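Local coordinates for erythrocyte membrane protein 1 (Plasmodium falciparum, PDB 2XU0) that probably binds host cell-surface receptors as a parasite adhesin, this chain being its N-terminal segment and first Duffy-binding-like domain, at residues A109-I118 against A128-R136; L306-R314 against D414-D422. The protein carries 10 engineered substitutions. All blocks are in the same frame, centred on the assembly; numbering follows the deposited sequence.

Both contacts lie in the body of the Duffy-binding-like domain, their centres about 19 Å apart, and they follow one another along the chain. Contact 1 is a disulfide-closed loop whose tip holds the magnesium ion; contact 2 packs the start of helix 311-338 against helix 415-423. They meet directly where A129 CB of contact 1 lies 3.9 Å from F312 CD1 of contact 2. The side chain of F312 is about 8 Å from that of I118, about 13 Å from the magnesium ion and about 11 Å from the bound proline. Helix 311-338 also serves contact 1, since A131 and P132 pack on its W315.

Contact 1 (A109-I118 against A128-R136); sequences AEAYCNSDKI and AACAPPRRR. Engineered in segment 128-136: A128 (natural residue Thr). With MG (magnesium ion), chain C.
One face of the R136 guanidinium lies over Y112 CB, which is 3.6 Å from R136 NE, while at its edge, near its plane, it meets the carbonyl of E110. The Y112 ring and the R136 guanidinium are steeply inclined, their planes 64° apart, and so do not stack. R136 NH1 gives a hydrogen bond to E110 O (3.0 Å) that is in plane for the arginine but comes from above the carbonyl plane. With CG anti to the backbone N (chi1 -180°), the Y112 ring runs back along its own segment: K117 CD lies over the rim of one face, N114 N over the rim of the other, and I118 CD1 sits at the edge. Its OH accepts the K117 backbone N-H, tying the ring to the turn S115-I118.

Y112 and A131 form a single antiparallel hydrogen-bonded pair: Y112 N to A131 O is 2.9 Å, A131 N to Y112 O 2.8 Å. Next to it the C113-C130 disulfide (SG-SG 2.0 Å, chi3 117°) locks the two segments covalently. On the buried side I118 CD1 reaches A131 CB at 3.8 Å; at the other end A109 CB rests on P133 CB, where helix 133-136 begins. A128, an engineered residue, sets its CB against C113 O.

S115 O (2.3 Å from the metal), I118 O and three waters bind the magnesium ion, N121 O supplying the remaining protein ligand. The whole is a disulfide-closed loop whose type I turn contributes backbone carbonyls to a metal site.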
ATOM      1  N   ALA A 109     -11.751   6.839   1.787  1.00 33.57           N
ATOM      2  CA  ALA A 109     -10.457   7.495   1.954  1.00 32.62           C
ATOM      3  C   ALA A 109      -9.854   7.549   0.523  1.00 39.53           C
ATOM      4  O   ALA A 109      -9.897   6.575  -0.232  1.00 39.24           O
ATOM      5  CB  ALA A 109      -9.564   6.688   2.877  1.00 33.13           C
ATOM      6  N   GLU A 110      -9.422   8.724   0.118  1.00 37.40           N
ATOM      7  CA  GLU A 110      -8.969   8.953  -1.247  1.00 36.84           C
ATOM      8  C   GLU A 110      -7.477   8.785  -1.416  1.00 37.74           C
ATOM      9  O   GLU A 110      -6.717   9.227  -0.569  1.00 36.30           O
ATOM     10  CB  GLU A 110      -9.392  10.372  -1.737  1.00 38.08           C
ATOM     11  CG  GLU A 110     -10.539  11.059  -0.995  0.50 49.43           C
ATOM     12  CD  GLU A 110     -10.171  11.809   0.277  0.50 66.19           C
ATOM     13  OE1 GLU A 110     -10.034  13.053   0.216  0.50 70.45           O
ATOM     14  OE2 GLU A 110     -10.070  11.160   1.343  0.50 43.60           O
ATOM     15  N   ALA A 111      -7.052   8.249  -2.560  1.00 36.38           N
ATOM     16  CA  ALA A 111      -5.619   8.240  -2.888  1.00 37.72           C
ATOM     17  C   ALA A 111      -5.315   9.626  -3.513  1.00 40.67           C
ATOM     18  O   ALA A 111      -6.226  10.261  -4.063  1.00 39.25           O
ATOM     19  CB  ALA A 111      -5.318   7.151  -3.909  1.00 38.89           C
ATOM     20  N   TYR A 112      -4.065  10.085  -3.423  1.00 37.00           N
ATOM     21  CA  TYR A 112      -3.634  11.337  -4.054  1.00 36.51           C
ATOM     22  C   TYR A 112      -2.765  10.984  -5.282  1.00 38.34           C
ATOM     23  O   TYR A 112      -1.680  10.435  -5.103  1.00 36.55           O
ATOM     24  CB  TYR A 112      -2.866  12.228  -3.064  1.00 37.85           C
ATOM     25  CG  TYR A 112      -2.410  13.528  -3.687  1.00 39.69           C
ATOM     26  CD1 TYR A 112      -3.182  14.684  -3.583  1.00 41.16           C
ATOM     27  CD2 TYR A 112      -1.243  13.587  -4.448  1.00 40.19           C
ATOM     28  CE1 TYR A 112      -2.783  15.877  -4.193  1.00 41.79           C
ATOM     29  CE2 TYR A 112      -0.853  14.760  -5.084  1.00 41.50           C
ATOM     30  CZ  TYR A 112      -1.611  15.910  -4.936  1.00 50.47           C
ATOM     31  OH  TYR A 112      -1.163  17.066  -5.527  1.00 50.08           O
ATOM     32  N   CYS A 113      -3.238  11.321  -6.506  1.00 34.53           N
ATOM     33  CA  CYS A 113      -2.584  11.043  -7.800  1.00 34.55           C
ATOM     34  C   CYS A 113      -2.234  12.333  -8.581  1.00 38.85           C
ATOM     35  O   CYS A 113      -1.793  12.239  -9.720  1.00 39.81           O
ATOM     36  CB  CYS A 113      -3.445  10.111  -8.660  1.00 35.42           C
ATOM     37  SG  CYS A 113      -4.059   8.648  -7.797  0.75 39.96           S
ATOM     38  N   ASN A 114      -2.416  13.510  -7.994  1.00 36.44           N
ATOM     39  CA  ASN A 114      -2.103  14.786  -8.665  1.00 36.55           C
ATOM     40  C   ASN A 114      -0.615  15.172  -8.552  1.00 41.86           C
ATOM     41  O   ASN A 114       0.177  14.414  -7.999  1.00 39.14           O
ATOM     42  CB  ASN A 114      -3.051  15.916  -8.212  1.00 39.77           C
ATOM     43  CG  ASN A 114      -4.524  15.667  -8.495  1.00 74.47           C
ATOM     44  OD1 ASN A 114      -4.913  15.012  -9.477  1.00 69.32           O
ATOM     45  ND2 ASN A 114      -5.386  16.193  -7.633  1.00 69.91           N
ATOM     46  N   SER A 115      -0.236  16.352  -9.080  1.00 40.95           N
ATOM     47  CA  SER A 115       1.158  16.772  -9.148  1.00 40.87           C
ATOM     48  C   SER A 115       1.813  17.568  -8.038  1.00 44.09           C
ATOM     49  O   SER A 115       3.016  17.397  -7.849  1.00 43.22           O
ATOM     50  CB  SER A 115       1.457  17.408 -10.497  1.00 44.03           C
ATOM     51  OG  SER A 115       0.567  18.472 -10.764  1.00 50.16           O
ATOM     52  N   ASP A 116       1.101  18.492  -7.372  1.00 41.53           N
ATOM     53  CA  ASP A 116       1.754  19.354  -6.373  1.00 41.54           C
ATOM     54  C   ASP A 116       2.371  18.598  -5.172  1.00 43.05           C
ATOM     55  O   ASP A 116       3.482  18.931  -4.736  1.00 40.72           O
ATOM     56  CB  ASP A 116       0.837  20.509  -5.915  1.00 43.84           C
ATOM     57  CG  ASP A 116       0.177  21.332  -7.019  1.00 53.04           C
ATOM     58  OD1 ASP A 116       0.770  21.451  -8.120  1.00 49.92           O
ATOM     59  OD2 ASP A 116      -0.948  21.833  -6.793  1.00 63.98           O
ATOM     60  N   LYS A 117       1.676  17.550  -4.695  1.00 38.11           N
ATOM     61  CA  LYS A 117       2.129  16.770  -3.536  1.00 37.57           C
ATOM     62  C   LYS A 117       2.971  15.507  -3.880  1.00 38.92           C
ATOM     63  O   LYS A 117       3.321  14.738  -2.976  1.00 38.60           O
ATOM     64  CB  LYS A 117       0.946  16.437  -2.606  1.00 39.92           C
ATOM     65  CG  LYS A 117       0.163  17.648  -2.112  1.00 44.48           C
ATOM     66  CD  LYS A 117      -0.648  17.292  -0.873  1.00 55.87           C
ATOM     67  CE  LYS A 117      -1.233  18.512  -0.193  1.00 64.19           C
ATOM     68  NZ  LYS A 117      -2.537  18.899  -0.791  1.00 81.14           N
ATOM     69  N   ILE A 118       3.288  15.288  -5.163  1.00 32.07           N
ATOM     70  CA  ILE A 118       4.093  14.121  -5.535  1.00 31.23           C
ATOM     71  C   ILE A 118       5.222  14.522  -6.429  1.00 35.65           C
ATOM     72  O   ILE A 118       4.973  15.006  -7.532  1.00 35.09           O
ATOM     73  CB  ILE A 118       3.274  12.896  -6.097  1.00 33.41           C
ATOM     74  CG1 ILE A 118       2.465  12.216  -4.961  1.00 33.84           C
ATOM     75  CG2 ILE A 118       4.230  11.825  -6.767  1.00 31.71           C
ATOM     76  CD1 ILE A 118       1.508  11.227  -5.350  1.00 37.55           C
ATOM     77  N   ALA A 128       1.190   8.835 -13.583  1.00 33.37           N
ATOM     78  CA  ALA A 128       1.316   9.343 -12.212  1.00 32.31           C
ATOM     79  C   ALA A 128       1.384   8.271 -11.150  1.00 34.79           C
ATOM     80  O   ALA A 128       0.754   7.223 -11.274  1.00 33.00           O
ATOM     81  CB  ALA A 128       0.147  10.280 -11.905  1.00 32.75           C
ATOM     82  N   ALA A 129       2.118   8.554 -10.076  1.00 32.00           N
ATOM     83  CA  ALA A 129       2.165   7.656  -8.911  1.00 31.64           C
ATOM     84  C   ALA A 129       0.986   8.097  -7.996  1.00 36.23           C
ATOM     85  O   ALA A 129       0.597   9.279  -8.032  1.00 35.54           O
ATOM     86  CB  ALA A 129       3.491   7.811  -8.187  1.00 31.98           C
ATOM     87  N   CYS A 130       0.358   7.143  -7.264  1.00 33.89           N
ATOM     88  CA  CYS A 130      -0.781   7.428  -6.371  1.00 34.51           C
ATOM     89  C   CYS A 130      -0.383   7.186  -4.951  1.00 34.67           C
ATOM     90  O   CYS A 130      -0.190   6.041  -4.573  1.00 34.74           O
ATOM     91  CB  CYS A 130      -2.031   6.620  -6.747  1.00 35.49           C
ATOM     92  SG  CYS A 130      -2.796   7.120  -8.318  0.75 40.05           S
ATOM     93  N   ALA A 131      -0.279   8.244  -4.158  1.00 30.43           N
ATOM     94  CA  ALA A 131       0.039   8.105  -2.729  1.00 30.92           C
ATOM     95  C   ALA A 131      -1.201   7.536  -2.054  1.00 33.57           C
ATOM     96  O   ALA A 131      -2.274   8.110  -2.215  1.00 31.08           O
ATOM     97  CB  ALA A 131       0.431   9.445  -2.116  1.00 31.74           C
ATOM     98  N   PRO A 132      -1.100   6.337  -1.422  1.00 30.43           N
ATOM     99  CA  PRO A 132      -2.286   5.747  -0.782  1.00 29.44           C
ATOM    100  C   PRO A 132      -2.688   6.511   0.479  1.00 29.46           C
ATOM    101  O   PRO A 132      -1.843   7.163   1.093  1.00 28.11           O
ATOM    102  CB  PRO A 132      -1.843   4.314  -0.461  1.00 30.62           C
ATOM    103  CG  PRO A 132      -0.400   4.369  -0.351  1.00 35.17           C
ATOM    104  CD  PRO A 132       0.109   5.539  -1.146  1.00 30.99           C
ATOM    105  N   PRO A 133      -3.967   6.458   0.882  1.00 28.36           N
ATOM    106  CA  PRO A 133      -4.376   7.166   2.127  1.00 29.56           C
ATOM    107  C   PRO A 133      -3.561   6.782   3.367  1.00 31.99           C
ATOM    108  O   PRO A 133      -3.281   7.659   4.185  1.00 31.13           O
ATOM    109  CB  PRO A 133      -5.885   6.852   2.253  1.00 31.08           C
ATOM    110  CG  PRO A 133      -6.137   5.765   1.329  1.00 34.73           C
ATOM    111  CD  PRO A 133      -5.111   5.774   0.247  1.00 29.38           C
ATOM    112  N   ARG A 134      -3.027   5.508   3.431  1.00 29.34           N
ATOM    113  CA  ARG A 134      -2.154   5.100   4.532  1.00 28.77           C
ATOM    114  C   ARG A 134      -0.905   5.997   4.539  1.00 32.72           C
ATOM    115  O   ARG A 134      -0.462   6.400   5.598  1.00 31.67           O
ATOM    116  CB  ARG A 134      -1.802   3.591   4.448  1.00 29.20           C
ATOM    117  CG  ARG A 134      -0.980   3.026   5.637  1.00 30.06           C
ATOM    118  CD  ARG A 134      -0.103   1.819   5.268  1.00 35.81           C
ATOM    119  NE  ARG A 134       0.410   1.934   3.896  1.00 28.18           N
ATOM    120  CZ  ARG A 134       1.467   2.648   3.539  1.00 35.04           C
ATOM    121  NH1 ARG A 134       2.217   3.243   4.457  1.00 31.81           N
ATOM    122  NH2 ARG A 134       1.792   2.767   2.262  1.00 29.66           N
ATOM    123  N   ARG A 135      -0.361   6.353   3.354  1.00 30.55           N
ATOM    124  CA  ARG A 135       0.817   7.213   3.283  1.00 29.99           C
ATOM    125  C   ARG A 135       0.469   8.649   3.589  1.00 32.50           C
ATOM    126  O   ARG A 135       1.219   9.296   4.303  1.00 33.74           O
ATOM    127  CB  ARG A 135       1.552   7.110   1.892  1.00 29.06           C
ATOM    128  CG  ARG A 135       2.630   8.193   1.633  1.00 31.64           C
ATOM    129  CD  ARG A 135       3.874   7.996   2.502  1.00 31.59           C
ATOM    130  NE  ARG A 135       4.806   9.134   2.435  1.00 29.73           N
ATOM    131  CZ  ARG A 135       4.759  10.219   3.210  1.00 42.42           C
ATOM    132  NH1 ARG A 135       3.797  10.361   4.113  1.00 41.04           N
ATOM    133  NH2 ARG A 135       5.677  11.164   3.094  1.00 27.34           N
ATOM    134  N   ARG A 136      -0.562   9.183   2.934  1.00 32.48           N
ATOM    135  CA  ARG A 136      -0.987  10.588   3.071  1.00 34.15           C
ATOM    136  C   ARG A 136      -1.036  11.070   4.537  1.00 41.06           C
ATOM    137  O   ARG A 136      -0.536  12.151   4.862  1.00 42.35           O
ATOM    138  CB  ARG A 136      -2.373  10.778   2.434  1.00 32.18           C
ATOM    139  CG  ARG A 136      -2.391  10.722   0.914  1.00 33.40           C
ATOM    140  CD  ARG A 136      -3.791  10.968   0.412  1.00 35.76           C
ATOM    141  NE  ARG A 136      -4.056  12.410   0.362  1.00 40.34           N
ATOM    142  CZ  ARG A 136      -5.118  12.955  -0.220  1.00 57.35           C
ATOM    143  NH1 ARG A 136      -6.043  12.186  -0.786  1.00 47.79           N
ATOM    144  NH2 ARG A 136      -5.267  14.273  -0.239  1.00 44.79           N
TER
HETATM  145 MG    MG C1488       5.137  17.158  -8.616  1.00 48.90          MG
HETATM  146  O   HOH W   1       5.764  18.067  -6.424  1.00 49.63           O
HETATM  147  O   HOH W   2       7.482  16.992  -9.102  1.00 37.33           O
HETATM  148  O   HOH W   3       4.920  19.409  -9.552  1.00 45.37           O

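Contact 2 (L306-R314 against D414-D422); sequences LDYVPQFLR and DKEFYENLD
P310 presses its ring edge onto the face of F417 in a CH-pi contact that joins two helices of this largely helical Duffy-binding-like fold: P310 is the N-cap of helix 311-338, and F417 belongs to helix 415-423. P310 CD stands 3.4 Å from the centroid of the F417 ring, 14° off its normal. With CG anti to the backbone N (chi1 -162°), F417 projects between the helices, where V309 CG2 touches its CE1 and L313 CD1 lies 3.7 Å from F417 CE2. I29 of helix 22-39, in the N-terminal part of the chain, packs on F417 as well.

One turn further along helix 311-338, L313 meets the phenol end of Y418: L313 CG lies 3.5 Å from Y418 OH, with both leucine methyls beside the same oxygen. That OH also lies at the edge of the F312 ring, near its plane, while L313 CD1 reaches L421 CD1 (3.8 Å). E401 and Y398 of helix 371-407 continue this packing on Y418 and L313 respectively.

The contact is looser at D414, which is partly exposed. D414 OD1 lies 3.6 Å from P310 CG, alongside the proline ring, and the carboxylate makes no polar bond across to 306-314. Behind the packed proline, R314 folds back within its own segment and pairs with two aspartates, NH1 with D201 and NH2 with D198. Q311 CA sits over its guanidinium centre. R314 NH1 also donates to V309 O over 2.8 Å, lying nearly on the line of the C=O bond, though the bond is bent at the hydrogen (134°).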
ATOM      1  N   LEU A 306      10.141  -5.058   1.932  1.00 30.22           N
ATOM      2  CA  LEU A 306       9.414  -4.045   1.159  1.00 29.62           C
ATOM      3  C   LEU A 306      10.177  -2.737   1.136  1.00 31.43           C
ATOM      4  O   LEU A 306      10.115  -2.020   0.140  1.00 30.70           O
ATOM      5  CB  LEU A 306       7.983  -3.839   1.656  1.00 30.78           C
ATOM      6  CG  LEU A 306       6.935  -4.915   1.308  1.00 36.25           C
ATOM      7  CD1 LEU A 306       5.558  -4.492   1.824  1.00 36.02           C
ATOM      8  CD2 LEU A 306       6.832  -5.163  -0.188  1.00 38.98           C
ATOM      9  N   ASP A 307      10.982  -2.465   2.188  1.00 26.44           N
ATOM     10  CA  ASP A 307      11.818  -1.262   2.226  1.00 26.54           C
ATOM     11  C   ASP A 307      12.938  -1.290   1.140  1.00 32.11           C
ATOM     12  O   ASP A 307      13.706  -0.337   1.009  1.00 33.42           O
ATOM     13  CB  ASP A 307      12.357  -1.010   3.646  1.00 27.18           C
ATOM     14  CG  ASP A 307      13.094  -2.167   4.318  1.00 32.77           C
ATOM     15  OD1 ASP A 307      12.693  -3.342   4.106  1.00 31.39           O
ATOM     16  OD2 ASP A 307      14.002  -1.893   5.140  1.00 32.68           O
ATOM     17  N   TYR A 308      13.009  -2.379   0.352  1.00 27.39           N
ATOM     18  CA  TYR A 308      13.959  -2.490  -0.770  1.00 26.78           C
ATOM     19  C   TYR A 308      13.211  -2.601  -2.097  1.00 28.90           C
ATOM     20  O   TYR A 308      13.795  -2.946  -3.126  1.00 26.50           O
ATOM     21  CB  TYR A 308      14.999  -3.611  -0.541  1.00 27.65           C
ATOM     22  CG  TYR A 308      15.895  -3.250   0.618  1.00 30.48           C
ATOM     23  CD1 TYR A 308      16.987  -2.406   0.436  1.00 33.38           C
ATOM     24  CD2 TYR A 308      15.534  -3.569   1.925  1.00 30.55           C
ATOM     25  CE1 TYR A 308      17.735  -1.950   1.517  1.00 35.41           C
ATOM     26  CE2 TYR A 308      16.243  -3.074   3.015  1.00 30.83           C
ATOM     27  CZ  TYR A 308      17.355  -2.278   2.805  1.00 37.63           C
ATOM     28  OH  TYR A 308      18.117  -1.850   3.857  1.00 35.49           O
ATOM     29  N   VAL A 309      11.915  -2.292  -2.062  1.00 26.56           N
ATOM     30  CA  VAL A 309      11.052  -2.317  -3.256  1.00 27.26           C
ATOM     31  C   VAL A 309      10.782  -0.867  -3.675  1.00 29.81           C
ATOM     32  O   VAL A 309      10.343  -0.094  -2.815  1.00 30.31           O
ATOM     33  CB  VAL A 309       9.710  -3.108  -3.038  1.00 29.82           C
ATOM     34  CG1 VAL A 309       8.797  -3.029  -4.277  1.00 29.41           C
ATOM     35  CG2 VAL A 309       9.982  -4.562  -2.660  1.00 29.13           C
ATOM     36  N   PRO A 310      10.994  -0.463  -4.965  1.00 24.83           N
ATOM     37  CA  PRO A 310      10.646   0.909  -5.353  1.00 23.44           C
ATOM     38  C   PRO A 310       9.255   1.302  -4.870  1.00 25.41           C
ATOM     39  O   PRO A 310       8.290   0.543  -5.006  1.00 24.85           O
ATOM     40  CB  PRO A 310      10.738   0.891  -6.895  1.00 25.22           C
ATOM     41  CG  PRO A 310      11.726  -0.195  -7.190  1.00 29.12           C
ATOM     42  CD  PRO A 310      11.507  -1.235  -6.118  1.00 24.49           C
ATOM     43  N   GLN A 311       9.163   2.500  -4.316  1.00 23.55           N
ATOM     44  CA  GLN A 311       7.942   3.064  -3.729  1.00 25.68           C
ATOM     45  C   GLN A 311       6.718   3.051  -4.649  1.00 30.16           C
ATOM     46  O   GLN A 311       5.628   2.683  -4.202  1.00 30.15           O
ATOM     47  CB  GLN A 311       8.221   4.459  -3.151  1.00 27.86           C
ATOM     48  CG  GLN A 311       7.022   5.075  -2.418  1.00 27.85           C
ATOM     49  CD  GLN A 311       7.376   6.310  -1.689  1.00 32.97           C
ATOM     50  OE1 GLN A 311       7.744   7.331  -2.287  1.00 29.53           O
ATOM     51  NE2 GLN A 311       7.165   6.281  -0.373  1.00 33.10           N
ATOM     52  N   PHE A 312       6.895   3.442  -5.928  1.00 27.39           N
ATOM     53  CA  PHE A 312       5.815   3.445  -6.910  1.00 26.37           C
ATOM     54  C   PHE A 312       5.197   2.031  -7.036  1.00 27.17           C
ATOM     55  O   PHE A 312       3.984   1.900  -7.118  1.00 28.05           O
ATOM     56  CB  PHE A 312       6.318   3.962  -8.299  1.00 28.71           C
ATOM     57  CG  PHE A 312       5.338   3.597  -9.397  1.00 29.40           C
ATOM     58  CD1 PHE A 312       4.099   4.230  -9.484  1.00 30.78           C
ATOM     59  CD2 PHE A 312       5.597   2.529 -10.257  1.00 30.40           C
ATOM     60  CE1 PHE A 312       3.128   3.784 -10.387  1.00 30.63           C
ATOM     61  CE2 PHE A 312       4.636   2.108 -11.181  1.00 32.90           C
ATOM     62  CZ  PHE A 312       3.412   2.752 -11.252  1.00 30.18           C
ATOM     63  N   LEU A 313       6.034   0.984  -7.099  1.00 23.83           N
ATOM     64  CA  LEU A 313       5.555  -0.402  -7.204  1.00 24.51           C
ATOM     65  C   LEU A 313       4.768  -0.833  -5.947  1.00 29.26           C
ATOM     66  O   LEU A 313       3.750  -1.526  -6.051  1.00 29.29           O
ATOM     67  CB  LEU A 313       6.743  -1.369  -7.477  1.00 24.16           C
ATOM     68  CG  LEU A 313       7.463  -1.128  -8.813  1.00 27.58           C
ATOM     69  CD1 LEU A 313       8.676  -2.024  -8.952  1.00 26.34           C
ATOM     70  CD2 LEU A 313       6.482  -1.243 -10.027  1.00 24.28           C
ATOM     71  N   ARG A 314       5.249  -0.432  -4.778  1.00 25.59           N
ATOM     72  CA  ARG A 314       4.582  -0.702  -3.499  1.00 26.07           C
ATOM     73  C   ARG A 314       3.239   0.012  -3.471  1.00 29.46           C
ATOM     74  O   ARG A 314       2.272  -0.588  -3.071  1.00 30.41           O
ATOM     75  CB  ARG A 314       5.404  -0.154  -2.337  1.00 23.89           C
ATOM     76  CG  ARG A 314       6.741  -0.833  -2.137  1.00 26.92           C
ATOM     77  CD  ARG A 314       7.312  -0.488  -0.783  1.00 27.39           C
ATOM     78  NE  ARG A 314       7.147   0.917  -0.367  1.00 27.65           N
ATOM     79  CZ  ARG A 314       8.137   1.795  -0.261  1.00 30.15           C
ATOM     80  NH1 ARG A 314       9.358   1.482  -0.664  1.00 26.81           N
ATOM     81  NH2 ARG A 314       7.899   3.014   0.186  1.00 26.29           N
ATOM     82  N   ASP A 414      16.995   2.586  -7.787  1.00 41.41           N
ATOM     83  CA  ASP A 414      15.982   1.637  -8.275  1.00 40.45           C
ATOM     84  C   ASP A 414      16.403   0.801  -9.486  1.00 45.45           C
ATOM     85  O   ASP A 414      15.655  -0.104  -9.872  1.00 45.50           O
ATOM     86  CB  ASP A 414      14.677   2.390  -8.606  1.00 41.62           C
ATOM     87  CG  ASP A 414      13.868   2.880  -7.420  1.00 47.81           C
ATOM     88  OD1 ASP A 414      14.080   2.366  -6.297  1.00 45.41           O
ATOM     89  OD2 ASP A 414      12.989   3.741  -7.623  1.00 53.92           O
ATOM     90  N   LYS A 415      17.563   1.116 -10.111  1.00 42.09           N
ATOM     91  CA  LYS A 415      18.055   0.441 -11.327  1.00 41.26           C
ATOM     92  C   LYS A 415      18.132  -1.082 -11.224  1.00 43.51           C
ATOM     93  O   LYS A 415      17.498  -1.744 -12.036  1.00 44.14           O
ATOM     94  CB  LYS A 415      19.385   1.033 -11.815  1.00 43.84           C
ATOM     95  CG  LYS A 415      19.632   0.821 -13.297  1.00 57.77           C
ATOM     96  CD  LYS A 415      20.985   1.351 -13.713  1.00 70.30           C
ATOM     97  CE  LYS A 415      21.074   1.535 -15.209  1.00 82.43           C
ATOM     98  NZ  LYS A 415      22.417   2.025 -15.619  1.00 94.17           N
ATOM     99  N   GLU A 416      18.847  -1.642 -10.217  1.00 38.64           N
ATOM    100  CA  GLU A 416      18.961  -3.104 -10.056  1.00 37.24           C
ATOM    101  C   GLU A 416      17.608  -3.782  -9.928  1.00 40.66           C
ATOM    102  O   GLU A 416      17.453  -4.894 -10.445  1.00 40.73           O
ATOM    103  CB  GLU A 416      19.849  -3.500  -8.871  1.00 38.78           C
ATOM    104  CG  GLU A 416      21.343  -3.331  -9.097  1.00 58.07           C
ATOM    105  CD  GLU A 416      22.013  -4.347 -10.008  0.80 87.83           C
ATOM    106  OE1 GLU A 416      23.056  -4.000 -10.608  0.60 76.68           O
ATOM    107  OE2 GLU A 416      21.508  -5.490 -10.115  0.60 89.35           O
ATOM    108  N   PHE A 417      16.628  -3.138  -9.225  1.00 35.57           N
ATOM    109  CA  PHE A 417      15.293  -3.745  -9.060  1.00 33.55           C
ATOM    110  C   PHE A 417      14.589  -3.909 -10.404  1.00 36.57           C
ATOM    111  O   PHE A 417      14.104  -4.994 -10.714  1.00 36.96           O
ATOM    112  CB  PHE A 417      14.414  -2.931  -8.102  1.00 33.24           C
ATOM    113  CG  PHE A 417      13.252  -3.735  -7.586  1.00 32.31           C
ATOM    114  CD1 PHE A 417      13.275  -4.272  -6.301  1.00 33.07           C
ATOM    115  CD2 PHE A 417      12.097  -3.893  -8.351  1.00 32.38           C
ATOM    116  CE1 PHE A 417      12.186  -4.986  -5.815  1.00 33.01           C
ATOM    117  CE2 PHE A 417      11.010  -4.614  -7.864  1.00 33.59           C
ATOM    118  CZ  PHE A 417      11.072  -5.175  -6.610  1.00 31.69           C
ATOM    119  N   TYR A 418      14.538  -2.832 -11.195  1.00 35.96           N
ATOM    120  CA  TYR A 418      13.917  -2.858 -12.521  1.00 36.90           C
ATOM    121  C   TYR A 418      14.690  -3.817 -13.458  1.00 44.21           C
ATOM    122  O   TYR A 418      14.050  -4.469 -14.277  1.00 43.80           O
ATOM    123  CB  TYR A 418      13.684  -1.445 -13.088  1.00 37.08           C
ATOM    124  CG  TYR A 418      12.509  -0.738 -12.441  1.00 38.99           C
ATOM    125  CD1 TYR A 418      11.198  -1.040 -12.806  1.00 40.82           C
ATOM    126  CD2 TYR A 418      12.705   0.255 -11.485  1.00 39.56           C
ATOM    127  CE1 TYR A 418      10.111  -0.403 -12.195  1.00 41.62           C
ATOM    128  CE2 TYR A 418      11.628   0.917 -10.892  1.00 39.57           C
ATOM    129  CZ  TYR A 418      10.333   0.576 -11.242  1.00 42.66           C
ATOM    130  OH  TYR A 418       9.269   1.205 -10.633  1.00 39.75           O
ATOM    131  N   GLU A 419      16.028  -4.009 -13.234  1.00 42.79           N
ATOM    132  CA  GLU A 419      16.854  -4.982 -13.986  1.00 43.78           C
ATOM    133  C   GLU A 419      16.263  -6.391 -13.719  1.00 47.21           C
ATOM    134  O   GLU A 419      16.017  -7.137 -14.659  1.00 47.24           O
ATOM    135  CB  GLU A 419      18.334  -4.927 -13.518  1.00 45.21           C
ATOM    136  CG  GLU A 419      19.334  -4.548 -14.600  0.50 54.50           C
ATOM    137  CD  GLU A 419      20.235  -3.367 -14.282  0.50 65.72           C
ATOM    138  OE1 GLU A 419      21.003  -3.444 -13.294  0.50 60.73           O
ATOM    139  OE2 GLU A 419      20.212  -2.381 -15.053  0.50 47.53           O
ATOM    140  N   ASN A 420      15.973  -6.712 -12.441  1.00 43.29           N
ATOM    141  CA  ASN A 420      15.381  -7.987 -12.033  1.00 42.52           C
ATOM    142  C   ASN A 420      13.973  -8.230 -12.554  1.00 46.09           C
ATOM    143  O   ASN A 420      13.657  -9.371 -12.854  1.00 45.49           O
ATOM    144  CB  ASN A 420      15.429  -8.164 -10.527  1.00 45.07           C
ATOM    145  CG  ASN A 420      16.727  -8.754 -10.069  1.00 65.53           C
ATOM    146  OD1 ASN A 420      16.896  -9.979 -10.039  1.00 63.43           O
ATOM    147  ND2 ASN A 420      17.691  -7.893  -9.752  1.00 51.60           N
ATOM    148  N   LEU A 421      13.114  -7.188 -12.627  1.00 44.15           N
ATOM    149  CA  LEU A 421      11.745  -7.298 -13.160  1.00 43.72           C
ATOM    150  C   LEU A 421      11.800  -7.692 -14.626  1.00 49.82           C
ATOM    151  O   LEU A 421      10.986  -8.495 -15.084  1.00 49.41           O
ATOM    152  CB  LEU A 421      10.986  -5.954 -13.061  1.00 42.79           C
ATOM    153  CG  LEU A 421      10.325  -5.603 -11.756  1.00 46.18           C
ATOM    154  CD1 LEU A 421       9.800  -4.198 -11.815  1.00 45.50           C
ATOM    155  CD2 LEU A 421       9.187  -6.581 -11.421  1.00 46.93           C
ATOM    156  N   ASP A 422      12.735  -7.081 -15.354  1.00 50.00           N
ATOM    157  CA  ASP A 422      13.002  -7.321 -16.771  1.00 52.59           C
ATOM    158  C   ASP A 422      13.468  -8.748 -17.017  1.00 58.27           C
ATOM    159  O   ASP A 422      12.956  -9.374 -17.940  1.00 58.71           O
ATOM    160  CB  ASP A 422      14.039  -6.327 -17.303  1.00 55.69           C
ATOM    161  CG  ASP A 422      14.450  -6.596 -18.735  1.00 74.10           C
ATOM    162  OD1 ASP A 422      13.687  -6.226 -19.651  1.00 76.02           O
ATOM    163  OD2 ASP A 422      15.557  -7.142 -18.940  1.00 82.65           O
TER